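Local coordinates for protein NAD-dependent epimerase/dehydratase (Veillonella parvula DSM 2008, PDB 3R6D) that probably binds a dinucleotide cofactor, NAD(P)H, on a Rossmann-type fold and belongs to the NAD-dependent epimerase/dehydratase family, at residues L119-W122 with T123-L127; I129-V132 with Q133-Q137. One frame throughout, in Å; residues are numbered along the deposited sequence.

Contact 1: L119-W122 with T123-L127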
loop_
_atom_site.group_PDB
_atom_site.type_symbol
_atom_site.label_atom_id
_atom_site.label_comp_id
_atom_site.label_asym_id
_atom_site.label_seq_id
_atom_site.Cartn_x
_atom_site.Cartn_y
_atom_site.Cartn_z
ATOM N N LEU A 119 -20.292 -2.568 11.012
ATOM C CA LEU A 119 -19.236 -2.810 10.037
ATOM C C LEU A 119 -17.984 -3.389 10.679
ATOM O O LEU A 119 -17.318 -4.246 10.093
ATOM C CB LEU A 119 -18.930 -1.513 9.291
ATOM C CG LEU A 119 -17.818 -1.534 8.229
ATOM C CD1 LEU A 119 -18.098 -2.546 7.104
ATOM C CD2 LEU A 119 -17.643 -0.110 7.635
ATOM N N GLU A 120 -17.675 -2.953 11.899
ATOM C CA GLU A 120 -16.541 -3.524 12.618
ATOM C C GLU A 120 -16.778 -5.013 12.844
ATOM O O GLU A 120 -15.894 -5.845 12.587
ATOM C CB GLU A 120 -16.328 -2.813 13.942
ATOM C CG GLU A 120 -15.091 -3.331 14.652
ATOM C CD GLU A 120 -14.955 -2.752 16.021
ATOM O OE1 GLU A 120 -14.372 -1.660 16.145
ATOM O OE2 GLU A 120 -15.419 -3.400 16.988
ATOM N N LYS A 121 -17.953 -5.364 13.391
ATOM C CA LYS A 121 -18.231 -6.778 13.688
ATOM C C LYS A 121 -18.195 -7.610 12.415
ATOM O O LYS A 121 -17.596 -8.702 12.388
ATOM C CB LYS A 121 -19.584 -6.921 14.378
ATOM C CG LYS A 121 -19.925 -8.369 14.699
ATOM C CD LYS A 121 -21.219 -8.436 15.533
ATOM C CE LYS A 121 -21.706 -9.860 15.734
ATOM N NZ LYS A 121 -22.087 -10.503 14.429
ATOM N N TRP A 122 -18.776 -7.101 11.327
ATOM C CA TRP A 122 -18.743 -7.835 10.062
ATOM C C TRP A 122 -17.296 -8.052 9.627
ATOM O O TRP A 122 -16.918 -9.141 9.177
ATOM C CB TRP A 122 -19.531 -7.098 8.980
ATOM C CG TRP A 122 -19.725 -7.967 7.761
ATOM C CD1 TRP A 122 -20.790 -8.822 7.515
ATOM C CD2 TRP A 122 -18.846 -8.085 6.642
ATOM N NE1 TRP A 122 -20.616 -9.439 6.317
ATOM C CE2 TRP A 122 -19.431 -9.032 5.756
ATOM C CE3 TRP A 122 -17.613 -7.506 6.304
ATOM C CZ2 TRP A 122 -18.818 -9.421 4.546
ATOM C CZ3 TRP A 122 -17.002 -7.885 5.078
ATOM C CH2 TRP A 122 -17.614 -8.834 4.222
ATOM N N THR A 123 -16.471 -7.011 9.750
ATOM C CA THR A 123 -15.083 -7.095 9.345
ATOM C C THR A 123 -14.362 -8.240 10.064
ATOM O O THR A 123 -13.737 -9.096 9.432
ATOM C CB THR A 123 -14.382 -5.740 9.571
ATOM O OG1 THR A 123 -14.945 -4.806 8.661
ATOM C CG2 THR A 123 -12.871 -5.817 9.358
ATOM N N PHE A 124 -14.482 -8.276 11.398
ATOM C CA PHE A 124 -13.782 -9.315 12.156
ATOM C C PHE A 124 -14.408 -10.704 12.027
ATOM O O PHE A 124 -13.705 -11.703 12.132
ATOM C CB PHE A 124 -13.559 -8.857 13.602
ATOM C CG PHE A 124 -12.660 -7.660 13.670
ATOM C CD1 PHE A 124 -11.363 -7.728 13.136
ATOM C CD2 PHE A 124 -13.079 -6.481 14.220
ATOM C CE1 PHE A 124 -10.509 -6.640 13.147
ATOM C CE2 PHE A 124 -12.235 -5.357 14.226
ATOM C CZ PHE A 124 -10.947 -5.434 13.699
ATOM N N ASP A 125 -15.699 -10.758 11.725
ATOM C CA ASP A 125 -16.364 -12.018 11.415
ATOM C C ASP A 125 -15.830 -12.617 10.119
ATOM O O ASP A 125 -15.992 -13.807 9.870
ATOM C CB ASP A 125 -17.872 -11.809 11.256
ATOM C CG ASP A 125 -18.614 -11.595 12.579
ATOM O OD1 ASP A 125 -18.027 -11.710 13.689
ATOM O OD2 ASP A 125 -19.833 -11.298 12.500
ATOM N N ASN A 126 -15.202 -11.797 9.281
ATOM C CA ASN A 126 -14.801 -12.210 7.934
ATOM C C ASN A 126 -13.300 -12.197 7.690
ATOM O O ASN A 126 -12.846 -12.217 6.540
ATOM C CB ASN A 126 -15.555 -11.359 6.889
ATOM C CG ASN A 126 -16.986 -11.835 6.732
ATOM O OD1 ASN A 126 -17.256 -12.759 5.960
ATOM N ND2 ASN A 126 -17.890 -11.264 7.507
ATOM N N LEU A 127 -12.533 -12.201 8.774
ATOM C CA LEU A 127 -11.082 -12.319 8.691
ATOM C C LEU A 127 -10.606 -13.253 9.776
ATOM O O LEU A 127 -11.127 -13.238 10.900
ATOM C CB LEU A 127 -10.432 -10.956 8.938
ATOM C CG LEU A 127 -10.665 -9.907 7.844
ATOM C CD1 LEU A 127 -10.195 -8.557 8.331
ATOM C CD2 LEU A 127 -9.962 -10.272 6.525
#
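The indole of W122 carries the carboxamide of N126 stacked on one of its faces, the two planes only 24° apart. N126 ND2 hovers over the middle of the ring system, 3.2 Å from W122 CE2, while N126 CB makes a CH-pi contact over the six-membered ring. The same amide nitrogen donates a nearly straight hydrogen bond, 2.9 Å from N126 ND2 to W122 O, with the acceptor lying in the amide plane. One side chain therefore grips both the backbone and the ring of the residue four places earlier, which fixes how the amide is turned. In the other aromatic group, F124 CE2 lies 3.5 Å from E120 CG, so the glutamate meets the ring through a methylene.

Two further pairs illustrate how a last helical turn spends its polar groups. T123 OG1 stands beside its own backbone N (chi1 -68°), and from there it bonds to L119 O at 2.8 Å; T123 N reaches that carbonyl from the opposite face of its plane, leaving L119 O doubly held. On the solvent-facing side, K121 NZ, brought round by a bend at chi4, forms a salt bridge with D125 OD2 at 3.1 Å, on the syn lone pair of that oxygen.

The pairs line the C-terminal turns of helix 117-125, with N126 just beyond its end. T123 OG1 also accepts from W156 of strand 148-158, whose ring meets W122 edge-to-face, while T123 and F124 rest on M108 of strand 102-108 and F124 reaches V132 of helix 129-144.

Contact 2: I129-V132 with Q133-Q137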
loop_
_atom_site.group_PDB
_atom_site.type_symbol
_atom_site.label_atom_id
_atom_site.label_comp_id
_atom_site.label_asym_id
_atom_site.label_seq_id
_atom_site.Cartn_x
_atom_site.Cartn_y
_atom_site.Cartn_z
ATOM N N ILE A 129 -8.294 -14.371 12.817
ATOM C CA ILE A 129 -7.643 -13.608 13.856
ATOM C C ILE A 129 -6.165 -13.448 13.560
ATOM O O ILE A 129 -5.597 -12.377 13.789
ATOM C CB ILE A 129 -7.863 -14.267 15.252
ATOM C CG1 ILE A 129 -9.334 -14.119 15.635
ATOM C CG2 ILE A 129 -6.940 -13.633 16.304
ATOM C CD1 ILE A 129 -9.700 -14.833 16.965
ATOM N N SER A 130 -5.542 -14.493 13.032
ATOM C CA SER A 130 -4.127 -14.427 12.731
ATOM C C SER A 130 -3.844 -13.305 11.723
ATOM O O SER A 130 -2.773 -12.678 11.775
ATOM C CB SER A 130 -3.616 -15.783 12.224
ATOM O OG SER A 130 -4.170 -16.082 10.957
ATOM N N TYR A 131 -4.759 -13.130 10.765
ATOM C CA TYR A 131 -4.585 -12.112 9.724
ATOM C C TYR A 131 -4.633 -10.712 10.349
ATOM O O TYR A 131 -3.771 -9.851 10.076
ATOM C CB TYR A 131 -5.645 -12.233 8.637
ATOM C CG TYR A 131 -5.470 -11.196 7.537
ATOM C CD1 TYR A 131 -4.565 -11.404 6.492
ATOM C CD2 TYR A 131 -6.167 -9.988 7.559
ATOM C CE1 TYR A 131 -4.384 -10.468 5.508
ATOM C CE2 TYR A 131 -5.988 -9.045 6.550
ATOM C CZ TYR A 131 -5.095 -9.304 5.531
ATOM O OH TYR A 131 -4.897 -8.383 4.522
ATOM N N VAL A 132 -5.624 -10.507 11.218
ATOM C CA VAL A 132 -5.782 -9.245 11.945
ATOM C C VAL A 132 -4.547 -8.958 12.780
ATOM O O VAL A 132 -4.043 -7.846 12.803
ATOM C CB VAL A 132 -7.014 -9.266 12.846
ATOM C CG1 VAL A 132 -7.128 -7.984 13.659
ATOM C CG2 VAL A 132 -8.226 -9.470 11.984
ATOM N N GLN A 133 -4.105 -9.956 13.537
ATOM C CA GLN A 133 -2.991 -9.745 14.443
ATOM C C GLN A 133 -1.687 -9.453 13.717
ATOM O O GLN A 133 -0.912 -8.623 14.167
ATOM C CB GLN A 133 -2.881 -10.906 15.424
ATOM C CG GLN A 133 -4.170 -10.924 16.237
ATOM C CD GLN A 133 -4.172 -11.844 17.434
ATOM O OE1 GLN A 133 -3.464 -12.849 17.472
ATOM N NE2 GLN A 133 -4.991 -11.503 18.422
ATOM N N GLY A 134 -1.453 -10.143 12.597
ATOM C CA GLY A 134 -0.274 -9.883 11.778
ATOM C C GLY A 134 -0.339 -8.453 11.202
ATOM O O GLY A 134 0.675 -7.740 11.188
ATOM N N GLU A 135 -1.532 -8.033 10.748
ATOM C CA GLU A 135 -1.684 -6.638 10.286
ATOM C C GLU A 135 -1.384 -5.634 11.400
ATOM O O GLU A 135 -0.692 -4.626 11.190
ATOM C CB GLU A 135 -3.083 -6.399 9.707
ATOM C CG GLU A 135 -3.288 -7.054 8.338
ATOM C CD GLU A 135 -2.971 -6.170 7.150
ATOM O OE1 GLU A 135 -3.073 -4.928 7.234
ATOM O OE2 GLU A 135 -2.639 -6.769 6.103
ATOM N N ARG A 136 -1.885 -5.921 12.607
ATOM C CA ARG A 136 -1.592 -5.041 13.726
ATOM C C ARG A 136 -0.071 -4.943 14.019
ATOM O O ARG A 136 0.464 -3.847 14.230
ATOM C CB ARG A 136 -2.366 -5.498 14.973
ATOM C CG ARG A 136 -2.255 -4.562 16.110
ATOM C CD ARG A 136 -3.107 -5.019 17.269
ATOM N NE ARG A 136 -4.526 -4.825 17.006
ATOM C CZ ARG A 136 -5.430 -5.796 16.876
ATOM N NH1 ARG A 136 -5.063 -7.077 17.004
ATOM N NH2 ARG A 136 -6.705 -5.481 16.657
ATOM N N GLN A 137 0.608 -6.099 14.043
ATOM C CA GLN A 137 2.032 -6.109 14.346
ATOM C C GLN A 137 2.843 -5.382 13.264
ATOM O O GLN A 137 3.741 -4.626 13.602
ATOM C CB GLN A 137 2.535 -7.541 14.555
ATOM C CG GLN A 137 2.043 -8.126 15.907
ATOM C CD GLN A 137 2.610 -9.496 16.262
ATOM O OE1 GLN A 137 2.736 -10.350 15.396
ATOM N NE2 GLN A 137 2.932 -9.719 17.569
#
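V132 and R136 stand side by side in the first part of helix 129-144, both side chains pointing the same way. V132, Q133 and then E135 lose the most surface here, and each is paired with a residue four places away. V132 CG1, swung anti to the backbone N (chi1 177°), comes within 3.9 Å of R136 NH2, an oblique van der Waals contact of a methyl with the guanidinium. The backbone bond from R136 N to V132 O, 2.9 Å, joins the same two residues.

Q133 runs alongside I129. The glutamine chain is extended beyond CG, which carries its amide to the isoleucine branch: I129 CG2 lies 3.5 Å from Q133 CD, with the amide oxygen and nitrogen at similar range. The methyl thus meets the amide group as a whole, and no polar bond joins the two side chains.

E135 folds back at its second torsion (chi2 -92°) and lies along Y131. Its CG sits over one face of the phenol, displaced toward the rim, in a CH-pi contact 4.2 Å from E135 CG to the centroid of the Y131 ring. Farther out the carboxylate plane is turned 29° from the ring, and E135 OE2 stands 3.2 Å from Y131 OH. A leucine in place of Y131, with neither ring nor hydroxyl, would probably deprive the E135 methylene of its flat partner and OE2 of its polar neighbour.

The other oxygen of that carboxylate, E135 OE1, is hydrogen-bonded to S107 OG, tying the helix to strand 102-108. Y131 and E135 both pack on M108 of this strand and on E83, whereas V132 and R136 face the loop residue L111.

Both contacts are local, i to i+4 pairings within successive helices, and both are partly buried, each having two buried residues and three exposed ones. The centre of contact 1 is about 21 Å from the centre of the chain, that of contact 2 about 16 Å. Contact 1 closes a helix, and there the side chains of T123 and N126 bond to carbonyls while an exposed ion pair adds to them; contact 2 opens the next helix, and its side chains meet chiefly through methyl and methylene groups. Strand 102-108 backs both through M108. The two helices meet directly where F124 CE1 approaches V132 CG1 at 3.7 Å, joining an aromatic from 123-127 to the buried valine of 129-132.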